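Local coordinates for protein putative activator of HSP90 (Plasmodium falciparum, PDB 3N72) that probably binds the chaperone Hsp90 and stimulates its ATPase activity, this chain being essentially the N-terminal Aha1 domain of a longer protein, at residues B[44-50]-B[76-82]; B[51-57]-B[69-75]. All blocks are in the same frame, centred on the assembly; numbering follows the deposited sequence.

Contact 1: residues B[44-50]-B[76-82]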
loop_
_atom_site.group_PDB
_atom_site.type_symbol
_atom_site.label_atom_id
_atom_site.label_comp_id
_atom_site.label_asym_id
_atom_site.label_seq_id
_atom_site.Cartn_x
_atom_site.Cartn_y
_atom_site.Cartn_z
ATOM N N LEU B 44 44.277 -9.731 10.268
ATOM C CA LEU B 44 43.037 -10.312 10.804
ATOM C C LEU B 44 41.809 -9.590 10.273
ATOM O O LEU B 44 41.817 -8.362 10.173
ATOM C CB LEU B 44 43.011 -10.197 12.342
ATOM C CG LEU B 44 43.776 -11.173 13.244
ATOM C CD1 LEU B 44 43.657 -10.739 14.706
ATOM C CD2 LEU B 44 43.284 -12.606 13.072
ATOM N N THR B 45 40.739 -10.348 10.005
ATOM C CA THR B 45 39.404 -9.768 9.810
ATOM C C THR B 45 38.436 -10.247 10.887
ATOM O O THR B 45 38.284 -11.445 11.064
ATOM C CB THR B 45 38.850 -10.136 8.429
ATOM O OG1 THR B 45 39.730 -9.619 7.427
ATOM C CG2 THR B 45 37.410 -9.572 8.202
ATOM N N ILE B 46 37.786 -9.347 11.615
ATOM C CA ILE B 46 36.684 -9.768 12.510
ATOM C C ILE B 46 35.334 -9.735 11.766
ATOM O O ILE B 46 35.047 -8.768 11.057
ATOM C CB ILE B 46 36.552 -8.894 13.814
ATOM C CG1 ILE B 46 37.892 -8.695 14.560
ATOM C CG2 ILE B 46 35.456 -9.466 14.761
ATOM C CD1 ILE B 46 38.712 -9.983 14.767
ATOM N N TYR B 47 34.513 -10.779 11.906
ATOM C CA TYR B 47 33.167 -10.740 11.306
ATOM C C TYR B 47 32.137 -11.411 12.198
ATOM O O TYR B 47 32.493 -11.956 13.266
ATOM C CB TYR B 47 33.155 -11.295 9.870
ATOM C CG TYR B 47 33.470 -12.758 9.737
ATOM C CD1 TYR B 47 32.450 -13.683 9.541
ATOM C CD2 TYR B 47 34.799 -13.218 9.788
ATOM C CE1 TYR B 47 32.730 -15.041 9.416
ATOM C CE2 TYR B 47 35.106 -14.590 9.652
ATOM C CZ TYR B 47 34.061 -15.486 9.468
ATOM O OH TYR B 47 34.325 -16.819 9.334
ATOM N N PHE B 48 30.867 -11.343 11.787
ATOM C CA PHE B 48 29.763 -11.762 12.639
ATOM C C PHE B 48 28.758 -12.639 11.904
ATOM O O PHE B 48 28.608 -12.527 10.686
ATOM C CB PHE B 48 29.101 -10.511 13.241
ATOM C CG PHE B 48 30.090 -9.584 13.904
ATOM C CD1 PHE B 48 30.453 -9.776 15.236
ATOM C CD2 PHE B 48 30.732 -8.565 13.174
ATOM C CE1 PHE B 48 31.404 -8.923 15.873
ATOM C CE2 PHE B 48 31.674 -7.708 13.800
ATOM C CZ PHE B 48 32.009 -7.895 15.172
ATOM N N ASP B 49 28.060 -13.493 12.654
ATOM C CA ASP B 49 27.093 -14.440 12.095
ATOM C C ASP B 49 26.103 -14.880 13.176
ATOM O O ASP B 49 26.216 -14.492 14.359
ATOM C CB ASP B 49 27.836 -15.667 11.559
ATOM C CG ASP B 49 27.076 -16.408 10.468
ATOM O OD1 ASP B 49 25.926 -16.021 10.111
ATOM O OD2 ASP B 49 27.643 -17.408 9.972
ATOM N N ASN B 50 25.124 -15.671 12.749
ATOM C CA ASN B 50 24.163 -16.293 13.644
ATOM C C ASN B 50 23.434 -15.283 14.531
ATOM O O ASN B 50 23.474 -15.339 15.757
ATOM C CB ASN B 50 24.851 -17.406 14.440
ATOM C CG ASN B 50 25.418 -18.481 13.535
ATOM O OD1 ASN B 50 24.698 -19.034 12.702
ATOM N ND2 ASN B 50 26.709 -18.796 13.704
ATOM N N PHE B 76 24.363 -12.711 18.947
ATOM C CA PHE B 76 24.991 -13.222 17.762
ATOM C C PHE B 76 26.365 -13.748 18.089
ATOM O O PHE B 76 26.748 -13.804 19.254
ATOM C CB PHE B 76 25.041 -12.170 16.627
ATOM C CG PHE B 76 25.633 -10.808 17.002
ATOM C CD1 PHE B 76 26.829 -10.381 16.417
ATOM C CD2 PHE B 76 24.961 -9.924 17.854
ATOM C CE1 PHE B 76 27.351 -9.125 16.678
ATOM C CE2 PHE B 76 25.487 -8.648 18.144
ATOM C CZ PHE B 76 26.685 -8.252 17.552
ATOM N N GLU B 77 27.090 -14.159 17.061
ATOM C CA GLU B 77 28.416 -14.702 17.271
ATOM C C GLU B 77 29.477 -13.911 16.503
ATOM O O GLU B 77 29.174 -13.296 15.499
ATOM C CB GLU B 77 28.432 -16.180 16.917
ATOM C CG GLU B 77 27.498 -16.958 17.882
ATOM C CD GLU B 77 27.258 -18.430 17.470
ATOM O OE1 GLU B 77 27.650 -18.810 16.352
ATOM O OE2 GLU B 77 26.689 -19.209 18.287
ATOM N N TRP B 78 30.705 -13.907 17.010
ATOM C CA TRP B 78 31.818 -13.259 16.297
ATOM C C TRP B 78 32.831 -14.310 15.874
ATOM O O TRP B 78 32.979 -15.354 16.527
ATOM C CB TRP B 78 32.478 -12.165 17.139
ATOM C CG TRP B 78 33.256 -12.638 18.387
ATOM C CD1 TRP B 78 32.754 -12.829 19.644
ATOM C CD2 TRP B 78 34.667 -12.914 18.470
ATOM N NE1 TRP B 78 33.761 -13.222 20.507
ATOM C CE2 TRP B 78 34.948 -13.272 19.820
ATOM C CE3 TRP B 78 35.727 -12.876 17.539
ATOM C CZ2 TRP B 78 36.238 -13.630 20.253
ATOM C CZ3 TRP B 78 37.015 -13.208 17.978
ATOM C CH2 TRP B 78 37.256 -13.583 19.319
ATOM N N LEU B 79 33.510 -14.036 14.764
ATOM C CA LEU B 79 34.453 -14.962 14.159
ATOM C C LEU B 79 35.637 -14.139 13.673
ATOM O O LEU B 79 35.581 -12.903 13.626
ATOM C CB LEU B 79 33.796 -15.740 12.989
ATOM C CG LEU B 79 32.652 -16.739 13.298
ATOM C CD1 LEU B 79 31.253 -16.101 13.159
ATOM C CD2 LEU B 79 32.740 -17.973 12.387
ATOM N N TYR B 80 36.709 -14.827 13.291
ATOM C CA TYR B 80 37.844 -14.103 12.733
ATOM C C TYR B 80 38.534 -14.885 11.649
ATOM O O TYR B 80 38.526 -16.121 11.648
ATOM C CB TYR B 80 38.837 -13.684 13.822
ATOM C CG TYR B 80 39.487 -14.836 14.553
ATOM C CD1 TYR B 80 38.805 -15.501 15.577
ATOM C CD2 TYR B 80 40.783 -15.260 14.231
ATOM C CE1 TYR B 80 39.386 -16.552 16.268
ATOM C CE2 TYR B 80 41.386 -16.333 14.941
ATOM C CZ TYR B 80 40.655 -16.973 15.950
ATOM O OH TYR B 80 41.169 -18.048 16.679
ATOM N N SER B 81 39.117 -14.152 10.700
ATOM C CA SER B 81 39.928 -14.725 9.640
ATOM C C SER B 81 41.373 -14.283 9.829
ATOM O O SER B 81 41.648 -13.105 10.053
ATOM C CB SER B 81 39.431 -14.252 8.265
ATOM O OG SER B 81 38.124 -14.723 8.007
ATOM N N LYS B 82 42.284 -15.241 9.768
ATOM C CA LYS B 82 43.711 -14.939 9.734
ATOM C C LYS B 82 43.973 -14.620 8.267
ATOM O O LYS B 82 44.126 -15.533 7.459
ATOM C CB LYS B 82 44.517 -16.133 10.236
ATOM C CG LYS B 82 44.377 -16.342 11.737
ATOM C CD LYS B 82 45.476 -17.204 12.349
ATOM C CE LYS B 82 45.351 -17.156 13.883
ATOM N NZ LYS B 82 46.214 -18.128 14.626
#

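Contact 2: residues B[51-57]-B[69-75]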
loop_
_atom_site.group_PDB
_atom_site.type_symbol
_atom_site.label_atom_id
_atom_site.label_comp_id
_atom_site.label_asym_id
_atom_site.label_seq_id
_atom_site.Cartn_x
_atom_site.Cartn_y
_atom_site.Cartn_z
ATOM N N LEU B 51 22.762 -14.355 13.873
ATOM C CA LEU B 51 22.096 -13.263 14.553
ATOM C C LEU B 51 20.666 -13.589 14.999
ATOM O O LEU B 51 19.792 -13.838 14.164
ATOM C CB LEU B 51 22.102 -12.055 13.624
ATOM C CG LEU B 51 23.487 -11.440 13.531
ATOM C CD1 LEU B 51 24.004 -11.422 12.120
ATOM C CD2 LEU B 51 23.443 -10.079 14.158
ATOM N N GLN B 52 20.430 -13.589 16.304
ATOM C CA GLN B 52 19.058 -13.664 16.820
ATOM C C GLN B 52 18.663 -12.229 17.136
ATOM O O GLN B 52 19.394 -11.547 17.870
ATOM C CB GLN B 52 18.973 -14.442 18.135
ATOM C CG GLN B 52 19.836 -15.664 18.317
ATOM C CD GLN B 52 19.843 -16.094 19.777
ATOM O OE1 GLN B 52 18.784 -16.152 20.435
ATOM N NE2 GLN B 52 21.026 -16.389 20.299
ATOM N N VAL B 53 17.530 -11.765 16.609
ATOM C CA VAL B 53 17.058 -10.389 16.869
ATOM C C VAL B 53 15.639 -10.440 17.417
ATOM O O VAL B 53 14.710 -10.850 16.712
ATOM C CB VAL B 53 17.128 -9.511 15.589
ATOM C CG1 VAL B 53 16.790 -8.031 15.911
ATOM C CG2 VAL B 53 18.526 -9.553 15.001
ATOM N N SER B 54 15.466 -10.012 18.664
ATOM C CA SER B 54 14.191 -10.189 19.332
ATOM C C SER B 54 13.737 -8.876 19.907
ATOM O O SER B 54 14.459 -8.271 20.690
ATOM C CB SER B 54 14.333 -11.225 20.476
ATOM O OG SER B 54 13.124 -11.331 21.235
ATOM N N GLY B 55 12.528 -8.443 19.533
ATOM C CA GLY B 55 11.962 -7.227 20.101
ATOM C C GLY B 55 10.873 -6.651 19.217
ATOM O O GLY B 55 10.037 -7.403 18.663
ATOM N N ASN B 56 10.816 -5.326 19.132
ATOM C CA ASN B 56 9.724 -4.675 18.405
ATOM C C ASN B 56 10.142 -3.346 17.800
ATOM O O ASN B 56 11.049 -2.739 18.278
ATOM C CB ASN B 56 8.524 -4.437 19.351
ATOM C CG ASN B 56 8.856 -3.519 20.527
ATOM O OD1 ASN B 56 8.831 -2.297 20.415
ATOM N ND2 ASN B 56 9.123 -4.112 21.673
ATOM N N ALA B 57 9.427 -2.887 16.782
ATOM C CA ALA B 57 9.697 -1.570 16.179
ATOM C C ALA B 57 8.368 -1.091 15.615
ATOM O O ALA B 57 7.684 -1.844 14.914
ATOM C CB ALA B 57 10.756 -1.675 15.072
ATOM N N SER B 69 8.991 3.915 18.350
ATOM C CA SER B 69 9.388 3.162 19.531
ATOM C C SER B 69 9.987 1.833 19.052
ATOM O O SER B 69 9.327 1.073 18.320
ATOM C CB SER B 69 8.155 2.906 20.403
ATOM O OG SER B 69 8.494 2.141 21.539
ATOM N N PHE B 70 11.239 1.566 19.428
ATOM C CA PHE B 70 11.799 0.252 19.184
ATOM C C PHE B 70 12.637 -0.205 20.372
ATOM O O PHE B 70 13.143 0.607 21.158
ATOM C CB PHE B 70 12.632 0.207 17.872
ATOM C CG PHE B 70 13.903 1.014 17.920
ATOM C CD1 PHE B 70 15.121 0.425 18.342
ATOM C CD2 PHE B 70 13.902 2.360 17.542
ATOM C CE1 PHE B 70 16.313 1.180 18.387
ATOM C CE2 PHE B 70 15.078 3.114 17.589
ATOM C CZ PHE B 70 16.280 2.528 18.018
ATOM N N GLU B 71 12.766 -1.518 20.514
ATOM C CA GLU B 71 13.662 -2.107 21.505
ATOM C C GLU B 71 14.020 -3.514 21.034
ATOM O O GLU B 71 13.136 -4.280 20.636
ATOM C CB GLU B 71 13.000 -2.154 22.884
ATOM C CG GLU B 71 11.830 -3.121 22.967
ATOM C CD GLU B 71 11.011 -2.966 24.245
ATOM O OE1 GLU B 71 11.591 -3.124 25.344
ATOM O OE2 GLU B 71 9.788 -2.691 24.143
ATOM N N TYR B 72 15.314 -3.828 21.060
ATOM C CA TYR B 72 15.832 -5.152 20.621
ATOM C C TYR B 72 16.867 -5.711 21.571
ATOM O O TYR B 72 17.671 -4.968 22.168
ATOM C CB TYR B 72 16.403 -5.137 19.167
ATOM C CG TYR B 72 15.301 -5.104 18.185
ATOM C CD1 TYR B 72 14.788 -3.864 17.722
ATOM C CD2 TYR B 72 14.656 -6.272 17.816
ATOM C CE1 TYR B 72 13.697 -3.826 16.876
ATOM C CE2 TYR B 72 13.538 -6.240 16.993
ATOM C CZ TYR B 72 13.076 -5.002 16.528
ATOM O OH TYR B 72 11.992 -4.992 15.712
ATOM N N ILE B 73 16.820 -7.036 21.717
ATOM C CA ILE B 73 17.928 -7.835 22.190
ATOM C C ILE B 73 18.565 -8.407 20.924
ATOM O O ILE B 73 17.866 -9.000 20.084
ATOM C CB ILE B 73 17.435 -8.991 23.094
ATOM C CG1 ILE B 73 16.745 -8.433 24.349
ATOM C CG2 ILE B 73 18.601 -9.933 23.448
ATOM C CD1 ILE B 73 15.553 -9.235 24.790
ATOM N N ILE B 74 19.874 -8.198 20.757
ATOM C CA ILE B 74 20.577 -8.706 19.574
ATOM C C ILE B 74 21.655 -9.641 20.103
ATOM O O ILE B 74 22.530 -9.200 20.823
ATOM C CB ILE B 74 21.217 -7.576 18.754
ATOM C CG1 ILE B 74 20.172 -6.488 18.442
ATOM C CG2 ILE B 74 21.845 -8.137 17.452
ATOM C CD1 ILE B 74 20.764 -5.167 17.953
ATOM N N LYS B 75 21.537 -10.921 19.775
ATOM C CA LYS B 75 22.488 -11.939 20.259
ATOM C C LYS B 75 23.033 -12.710 19.074
ATOM O O LYS B 75 22.271 -13.291 18.275
ATOM C CB LYS B 75 21.805 -12.860 21.270
ATOM C CG LYS B 75 22.821 -13.839 21.899
ATOM C CD LYS B 75 22.390 -14.385 23.230
ATOM C CE LYS B 75 23.445 -15.384 23.794
ATOM N NZ LYS B 75 24.700 -14.696 24.154
#

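Contact 1: residues B[44-50]-B[76-82]
T45, Y47 and D49 face S81, L79 and E77 as antiparallel hydrogen-bonded pairs in the long beta hairpin of strands 44-62 and 65-82, at the end remote from its turn. The hairpin belongs to the antiparallel sheet of the Aha1 N-terminal domain. The evidence for the pairing is six backbone bonds, two per pair, one of them L79 N to Y47 O at 2.8 Å.

On the face carrying Y47 and L79, the tyrosine ring lies across the leucine. Its CG sits between the backbone N and the carbonyl carbon (chi1 66°), which swings the ring over the neighbouring strand. L79 CB then stands over one ring face, 3.8 Å from the Y47 centroid, a CH-pi contact. Beyond CB the leucine forks: CD2 reaches the Y47 OH at 3.6 Å, while CD1 turns to the CB of D49 at 3.8 Å. S81 OG, in the modelled conformer given, approaches Y47 CE2 obliquely and is hydrogen-bonded to OD1 of D88 on strand 87-100.

The face of I46, F48, W78 and Y80 is buried, with I46, W78 and Y80 packing on helix 120-142. F48 CD1 touches F76 CE1 at 3.5 Å with the two ring planes at 66°. The same F48 ring meets the CB of W78 through CE1 at 3.6 Å, and W78 NE1 bonds to the backbone O of E114. I46 CD1 rests on Y80 CB at 3.8 Å.

Just past the D49-E77 pair, the N50 amide crosses the E77 carboxylate obliquely: ND2 donates to E77 OE1 at 2.8 Å through a bent N-H angle of 130°, coming from above the carboxylate plane.

Contact 2: residues B[51-57]-B[69-75]
Y72 leans across onto segment 51-57, and each part of its side chain meets a different piece of that strand. Y72 CB is 4.0 Å from S54 O. CG lies beside the backbone N and anti to the carbonyl carbon (chi1 -75°), a torsion that carries the ring over the opposite backbone, and CG faces V53 CG1. In one half of the Y72 ring CD2 presses on V53 CG1 at 3.4 Å, and CE2 comes within 3.5 Å of G55 N. In the other half Y72 CE1 approaches N56 O at 3.2 Å. N56 N stands over one face, offset toward the rim near CZ. At the tip, Y72 OH lies 3.6 Å from A57 CB, and its hydrogen bond goes to N23 OD1.

G55 and Y72 form a non-hydrogen-bonded antiparallel pair in the hairpin of strands 44-62 and 65-82. An aromatic ring lying across a glycine on the neighbouring strand is the arrangement described as aromatic rescue of glycine, and the close ring contacts with G55 are consistent with it. G55 brings no side chain into the space taken by the ring and the carbonyl of E71, and its backbone angles go with a corner of the chain at this residue. V53 and I74, on the buried face, both reach I30 of helix 23-35.

Pairing runs on through the corner, with reciprocal backbone bonds between N56 and E71. On the face of S54, I73 and E71, the N56 amide also donates through ND2 to OE2 of E71 at 2.9 Å. That bond is nearly straight, at 173°, with the acceptor in the amide plane, though E71 has two modelled conformers and the bond applies to one. At the other end of the contact, Q52 N bonds to K75 O at 2.7 Å, and Q52 runs alongside the lysine, NE2 against K75 CG at 3.5 Å.

From the N terminus, the chain passes helix 23-35 and enters strand 44-62 through segment 44-50, followed directly by 51-57. After the turn it returns along 69-75 and then 76-82, so contact 2 closes the inner loop and is nested inside the larger loop closed by contact 1. The residue numbers of paired positions sum to 126 in contact 1 and 127 in contact 2. That shift places one extra residue near N50 and L51, consistent with a beta bulge. F76 CB packs on L51 CG there, at 3.5 Å. Contact 2 ties the hairpin to helix 23-35; contact 1 places it against helix 120-142.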